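Local structure of DUF4439 domain-containing protein (Mycobacterium tuberculosis, 2IB0) at residues Gly41-Ser44 against Ala45-Pro49; Ala96-Ala99 against Ala100-Ala103; Ala121-Ala124 against Asp125-Val128. The protein is of unknown function but folds as a ferritin-like four-helix bundle, with two copies in the assembly. One frame throughout, in Å; residues are numbered along the deposited sequence.

Overall arrangement
All three contacts are local, each within one continuous piece of the four-helix bundle, and they follow one another along the chain. Contact 1 closes the C-terminal end of helix 18-46; contact 2 lies near the N-terminal end of helix 96-120. Their centres lie about 8 Å apart and they touch, V43 and L46 packing on A99 and P48 on A96, so one helix ends beside the start of another. Contact 3 joins the loop after helix 96-120 to the first turn of helix 124-150, about 33 Å between centres from contact 2 and 35 Å from contact 1. Contacts 1 and 2 thus pack together at one end of the bundle, while contact 3 meets the second subunit at the other.

Contact 1 (Gly41-Ser44 against Ala45-Pro49); sequences GIVS and ALSPP
I42 lies alongside L46, one helical turn on, both side chains pointing the same way. The branch that touches is CG2 of I42, which meets CD1 of L46 at 3.8 Å. With chi1 at -72°, CG1 of I42 lies beside the backbone N, which leaves CG2 anti to that N and beside the carbonyl carbon, where L46 CD1 meets it. The apolar branches of I42 and L46 suit a strip that also packs on V93 of a loop.

V43 O takes two donors from S47: the backbone N at 2.9 Å and the hydroxyl OG, modelled at 2.5 Å. The direction of the hydroxyl fits a bond, but so short a length is doubtful. OG comes from above the carbonyl plane, 50° out of it and off the lone pairs. S47 can do this because its OG is turned back beside its own N (chi1 -73°), where a small polar side chain donates a hydrogen bond to the preceding turn while CG1 of V43 flanks it at 3.6 Å. V43 itself also packs on L102, M106 and V55.

Before that, A45 N bonds to G41 O and L46 N to I42 O. S47 is the first residue to leave helical angles, and P48 and P49 follow: a helix C-terminus with a serine hydroxyl folded back on the final turn, leading into the connection to helix 52-75 of the bundle.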
loop_
_atom_site.group_PDB
_atom_site.type_symbol
_atom_site.label_atom_id
_atom_site.label_comp_id
_atom_site.label_asym_id
_atom_site.label_seq_id
_atom_site.Cartn_x
_atom_site.Cartn_y
_atom_site.Cartn_z
ATOM N N GLY A 41 -12.245 -15.456 10.154
ATOM C CA GLY A 41 -13.283 -16.421 10.480
ATOM C C GLY A 41 -14.434 -15.728 11.207
ATOM O O GLY A 41 -15.596 -16.026 10.956
ATOM N N ILE A 42 -14.103 -14.835 12.140
ATOM C CA ILE A 42 -15.117 -14.111 12.890
ATOM C C ILE A 42 -15.791 -13.040 12.014
ATOM O O ILE A 42 -17.007 -12.909 12.019
ATOM C CB ILE A 42 -14.541 -13.513 14.186
ATOM C CG1 ILE A 42 -14.273 -14.641 15.205
ATOM C CG2 ILE A 42 -15.551 -12.572 14.854
ATOM C CD1 ILE A 42 -12.927 -15.371 14.986
ATOM N N VAL A 43 -14.998 -12.305 11.241
ATOM C CA VAL A 43 -15.536 -11.362 10.273
ATOM C C VAL A 43 -16.581 -12.080 9.425
ATOM O O VAL A 43 -17.721 -11.611 9.304
ATOM C CB VAL A 43 -14.415 -10.758 9.404
ATOM C CG1 VAL A 43 -14.980 -9.893 8.266
ATOM C CG2 VAL A 43 -13.461 -9.963 10.266
ATOM N N SER A 44 -16.236 -13.254 8.904
ATOM C CA SER A 44 -17.168 -13.999 8.064
ATOM C C SER A 44 -18.478 -14.451 8.758
ATOM O O SER A 44 -19.579 -14.293 8.202
ATOM C CB SER A 44 -16.430 -15.219 7.499
ATOM O OG SER A 44 -17.325 -16.055 6.798
ATOM N N ALA A 45 -18.348 -15.060 9.945
ATOM C CA ALA A 45 -19.481 -15.559 10.716
ATOM C C ALA A 45 -20.465 -14.465 11.083
ATOM O O ALA A 45 -21.664 -14.737 11.168
ATOM C CB ALA A 45 -18.988 -16.242 11.967
ATOM N N LEU A 46 -19.956 -13.262 11.357
ATOM C CA LEU A 46 -20.797 -12.125 11.692
ATOM C C LEU A 46 -21.427 -11.409 10.475
ATOM O O LEU A 46 -22.665 -11.175 10.479
ATOM C CB LEU A 46 -20.013 -11.075 12.480
ATOM C CG LEU A 46 -19.747 -11.245 13.978
ATOM C CD1 LEU A 46 -18.562 -10.403 14.311
ATOM C CD2 LEU A 46 -20.927 -10.874 14.831
ATOM N N SER A 47 -20.562 -11.106 9.478
ATOM C CA SER A 47 -20.777 -10.194 8.262
ATOM C C SER A 47 -22.164 -10.274 7.649
ATOM O O SER A 47 -22.706 -11.377 7.634
ATOM C CB SER A 47 -19.690 -10.371 7.262
ATOM O OG SER A 47 -18.534 -9.758 7.777
ATOM N N PRO A 48 -22.621 -9.238 6.887
ATOM C CA PRO A 48 -23.254 -9.383 5.556
ATOM C C PRO A 48 -22.822 -10.380 4.537
ATOM O O PRO A 48 -21.682 -10.319 4.124
ATOM C CB PRO A 48 -23.336 -7.952 5.018
ATOM C CG PRO A 48 -23.415 -7.128 6.234
ATOM C CD PRO A 48 -22.334 -7.806 7.109
ATOM N N PRO A 49 -23.786 -11.244 4.060
ATOM C CA PRO A 49 -23.631 -11.940 2.751
ATOM C C PRO A 49 -23.091 -10.996 1.638
ATOM O O PRO A 49 -22.316 -11.465 0.782
ATOM C CB PRO A 49 -25.057 -12.416 2.407
ATOM C CG PRO A 49 -25.809 -12.412 3.708
ATOM C CD PRO A 49 -25.077 -11.563 4.722
#

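Contact 2 (Ala96-Ala99 against Ala100-Ala103); sequences AADA and ARLA
R101 reaches back along the helix to D98. Its CB rests 3.5 Å from D98 O, one turn earlier. CG, placed beside the backbone N, continues past A97 O, and beyond it the chain bends at chi3 (-75°), the torsion about CG-CD, to swing the guanidinium back over the preceding turn. NE and CZ lie between A97 O and D98 OD1, and A97 O sits over the centre of one face of the group, 3.6 Å above its plane. CB of A97 lies 4.0 Å from R101 NH2; a small side chain is consistent with this close approach.

The tip is NH2, which gives a salt bridge to D98 OD1 at 2.9 Å. The bond is bent, with an N-H...O angle of 139°; OD1 is met on its anti side, and the carboxylate and guanidinium planes stand 73° apart. Arginine suits the place because its length spans the turn and its positive charge meets the carboxylate of D98. The other carboxylate oxygen of D98, OD2, turns to S94 and S95, just before A96, taking a hydrogen bond from S94 N and a weak one from S95 N. One aspartate thus ties the R101 side chain to the backbone just before A96.

Beneath this surface pair the backbone bonds run from L102 N to D98 O and from A103 N to A99 O, both 2.9 Å. A100 N, by contrast, is buried without a partner. The small side chains of A99, A100 and A103 suit close neighbours: A103 lies against Y40 of helix 18-46, which A99 also meets, while A100 and A103 touch W144 of helix 124-150, and A100 also L148 there.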
loop_
_atom_site.group_PDB
_atom_site.type_symbol
_atom_site.label_atom_id
_atom_site.label_comp_id
_atom_site.label_asym_id
_atom_site.label_seq_id
_atom_site.Cartn_x
_atom_site.Cartn_y
_atom_site.Cartn_z
ATOM N N ALA A 96 -22.679 -7.634 12.932
ATOM C CA ALA A 96 -22.225 -7.358 11.563
ATOM C C ALA A 96 -21.400 -6.097 11.320
ATOM O O ALA A 96 -20.432 -6.154 10.557
ATOM C CB ALA A 96 -23.441 -7.501 10.555
ATOM N N ALA A 97 -21.692 -4.972 11.990
ATOM C CA ALA A 97 -20.859 -3.731 11.841
ATOM C C ALA A 97 -19.507 -3.748 12.536
ATOM O O ALA A 97 -18.506 -3.128 12.072
ATOM C CB ALA A 97 -21.612 -2.528 12.266
ATOM N N ASP A 98 -19.440 -4.456 13.657
ATOM C CA ASP A 98 -18.181 -4.571 14.368
ATOM C C ASP A 98 -17.149 -5.294 13.521
ATOM O O ASP A 98 -15.959 -5.073 13.690
ATOM C CB ASP A 98 -18.344 -5.337 15.646
ATOM C CG ASP A 98 -19.217 -4.641 16.625
ATOM O OD1 ASP A 98 -19.231 -3.396 16.626
ATOM O OD2 ASP A 98 -19.878 -5.350 17.405
ATOM N N ALA A 99 -17.618 -6.159 12.638
ATOM C CA ALA A 99 -16.735 -7.069 11.890
ATOM C C ALA A 99 -15.903 -6.360 10.804
ATOM O O ALA A 99 -14.726 -6.702 10.615
ATOM C CB ALA A 99 -17.538 -8.195 11.268
ATOM N N ALA A 100 -16.540 -5.457 10.070
ATOM C CA ALA A 100 -15.844 -4.496 9.184
ATOM C C ALA A 100 -14.769 -3.617 9.916
ATOM O O ALA A 100 -13.663 -3.456 9.419
ATOM C CB ALA A 100 -16.855 -3.645 8.452
ATOM N N ARG A 101 -15.085 -3.092 11.103
ATOM C CA ARG A 101 -14.083 -2.409 11.897
ATOM C C ARG A 101 -12.938 -3.344 12.298
ATOM O O ARG A 101 -11.778 -2.940 12.342
ATOM C CB ARG A 101 -14.711 -1.806 13.160
ATOM C CG ARG A 101 -15.468 -0.502 12.902
ATOM C CD ARG A 101 -15.910 0.210 14.246
ATOM N NE ARG A 101 -17.064 -0.444 14.926
ATOM C CZ ARG A 101 -18.341 -0.328 14.522
ATOM N NH1 ARG A 101 -18.634 0.362 13.409
ATOM N NH2 ARG A 101 -19.326 -0.930 15.195
ATOM N N LEU A 102 -13.273 -4.581 12.634
ATOM C CA LEU A 102 -12.260 -5.565 13.000
ATOM C C LEU A 102 -11.352 -5.791 11.804
ATOM O O LEU A 102 -10.150 -5.876 11.965
ATOM C CB LEU A 102 -12.920 -6.912 13.406
ATOM C CG LEU A 102 -12.018 -8.119 13.714
ATOM C CD1 LEU A 102 -11.008 -7.785 14.799
ATOM C CD2 LEU A 102 -12.889 -9.326 14.119
ATOM N N ALA A 103 -11.955 -5.978 10.643
ATOM C CA ALA A 103 -11.193 -6.204 9.403
ATOM C C ALA A 103 -10.232 -5.035 9.132
ATOM O O ALA A 103 -9.084 -5.241 8.790
ATOM C CB ALA A 103 -12.127 -6.388 8.214
#

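Contact 3 (Ala121-Ala124 against Asp125-Val128); sequences AETA and DDRV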
loop_
_atom_site.group_PDB
_atom_site.type_symbol
_atom_site.label_atom_id
_atom_site.label_comp_id
_atom_site.label_asym_id
_atom_site.label_seq_id
_atom_site.Cartn_x
_atom_site.Cartn_y
_atom_site.Cartn_z
ATOM N N ALA A 121 14.485 -5.916 6.257
ATOM C CA ALA A 121 14.814 -7.006 5.316
ATOM C C ALA A 121 16.084 -6.672 4.599
ATOM O O ALA A 121 16.177 -5.608 3.972
ATOM C CB ALA A 121 13.717 -7.230 4.313
ATOM N N GLU A 122 17.047 -7.595 4.654
ATOM C CA GLU A 122 18.387 -7.375 4.017
ATOM C C GLU A 122 18.388 -7.512 2.509
ATOM O O GLU A 122 19.114 -6.766 1.795
ATOM C CB GLU A 122 19.428 -8.282 4.638
ATOM C CG GLU A 122 19.541 -8.128 6.153
ATOM C CD GLU A 122 20.868 -8.557 6.664
ATOM O OE1 GLU A 122 20.941 -9.714 7.100
ATOM O OE2 GLU A 122 21.844 -7.757 6.591
ATOM N N THR A 123 17.596 -8.445 1.983
ATOM C CA THR A 123 17.575 -8.582 0.517
ATOM C C THR A 123 16.441 -7.824 -0.202
ATOM O O THR A 123 15.339 -7.651 0.323
ATOM C CB THR A 123 17.583 -10.029 0.080
ATOM O OG1 THR A 123 16.295 -10.574 0.289
ATOM C CG2 THR A 123 18.581 -10.847 0.898
ATOM N N ALA A 124 16.751 -7.367 -1.406
ATOM C CA ALA A 124 15.789 -6.784 -2.303
ATOM C C ALA A 124 14.600 -7.711 -2.508
ATOM O O ALA A 124 13.484 -7.241 -2.578
ATOM C CB ALA A 124 16.430 -6.457 -3.610
ATOM N N ASP A 125 14.826 -9.019 -2.612
ATOM C CA ASP A 125 13.708 -9.936 -2.872
ATOM C C ASP A 125 12.710 -9.921 -1.716
ATOM O O ASP A 125 11.481 -9.882 -1.941
ATOM C CB ASP A 125 14.188 -11.376 -3.108
ATOM C CG ASP A 125 14.795 -11.575 -4.477
ATOM O OD1 ASP A 125 14.505 -10.766 -5.386
ATOM O OD2 ASP A 125 15.571 -12.545 -4.636
ATOM N N ASP A 126 13.241 -9.970 -0.493
ATOM C CA ASP A 126 12.393 -9.968 0.709
ATOM C C ASP A 126 11.731 -8.616 0.951
ATOM O O ASP A 126 10.583 -8.570 1.386
ATOM C CB ASP A 126 13.172 -10.401 1.939
ATOM C CG ASP A 126 13.575 -11.857 1.883
ATOM O OD1 ASP A 126 13.191 -12.534 0.903
ATOM O OD2 ASP A 126 14.258 -12.337 2.828
ATOM N N ARG A 127 12.438 -7.523 0.680
ATOM C CA ARG A 127 11.801 -6.207 0.749
ATOM C C ARG A 127 10.696 -6.012 -0.278
ATOM O O ARG A 127 9.686 -5.372 0.031
ATOM C CB ARG A 127 12.796 -5.065 0.568
ATOM C CG ARG A 127 13.810 -4.958 1.648
ATOM C CD ARG A 127 14.519 -3.630 1.495
ATOM N NE ARG A 127 15.180 -3.418 0.211
ATOM C CZ ARG A 127 16.381 -3.902 -0.103
ATOM N NH1 ARG A 127 17.048 -4.670 0.773
ATOM N NH2 ARG A 127 16.920 -3.620 -1.292
ATOM N N VAL A 128 10.888 -6.502 -1.502
ATOM C CA VAL A 128 9.811 -6.433 -2.478
ATOM C C VAL A 128 8.591 -7.226 -2.011
ATOM O O VAL A 128 7.483 -6.736 -2.155
ATOM C CB VAL A 128 10.244 -6.785 -3.936
ATOM C CG1 VAL A 128 9.033 -7.019 -4.857
ATOM C CG2 VAL A 128 11.111 -5.667 -4.514
HETATM O O HOH W 1 16.163 -10.663 3.769
HETATM O O HOH W 2 16.206 -13.258 -0.209
#
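T123 OG1 is gripped from two directions: D126 N donates to it at 3.2 Å, and a water lies 2.7 Å from OG1. OG1 can take the backbone N-H because chi1 of 76° sets it between its own backbone N and carbonyl carbon, facing the turn ahead. This is an N-cap, the hydroxyl accepting from an N-H in the first turn of helix 124-150. The carbonyl of the same threonine joins in, T123 O accepting from R127 N at 2.9 Å. The side chains of T123 and D126 lie across one another, and two waters join them: one accepts from T123 N and donates to D126 OD2, while the other, the water at OG1, donates weakly to D126 OD1. OD2 has a stronger partner in R76, a salt bridge. An aspartate in the first turn also suits the helix dipole, whose positive end would probably favour the negative charge.

R127 turns back toward the loop, its CG 3.5 Å from CB of A121. At the edge of its guanidinium, in plane, lie the carbonyls of A121 and E122, to which NH1 gives two weak bonds, 3.4 Å to A121 O and 3.1 Å to E122 O. CA of A124 covers one face, offset toward the rim, and CB of A124 stands 3.7 Å from R127 NH2. Arginine suits a place between subunits, having several N-H groups to share: NE bonds to V118 O of the second subunit and NH2, weakly, to E119 O of that subunit. These bonds may offset the like charges brought close where NE of R127 nears NE of R127 of the second subunit.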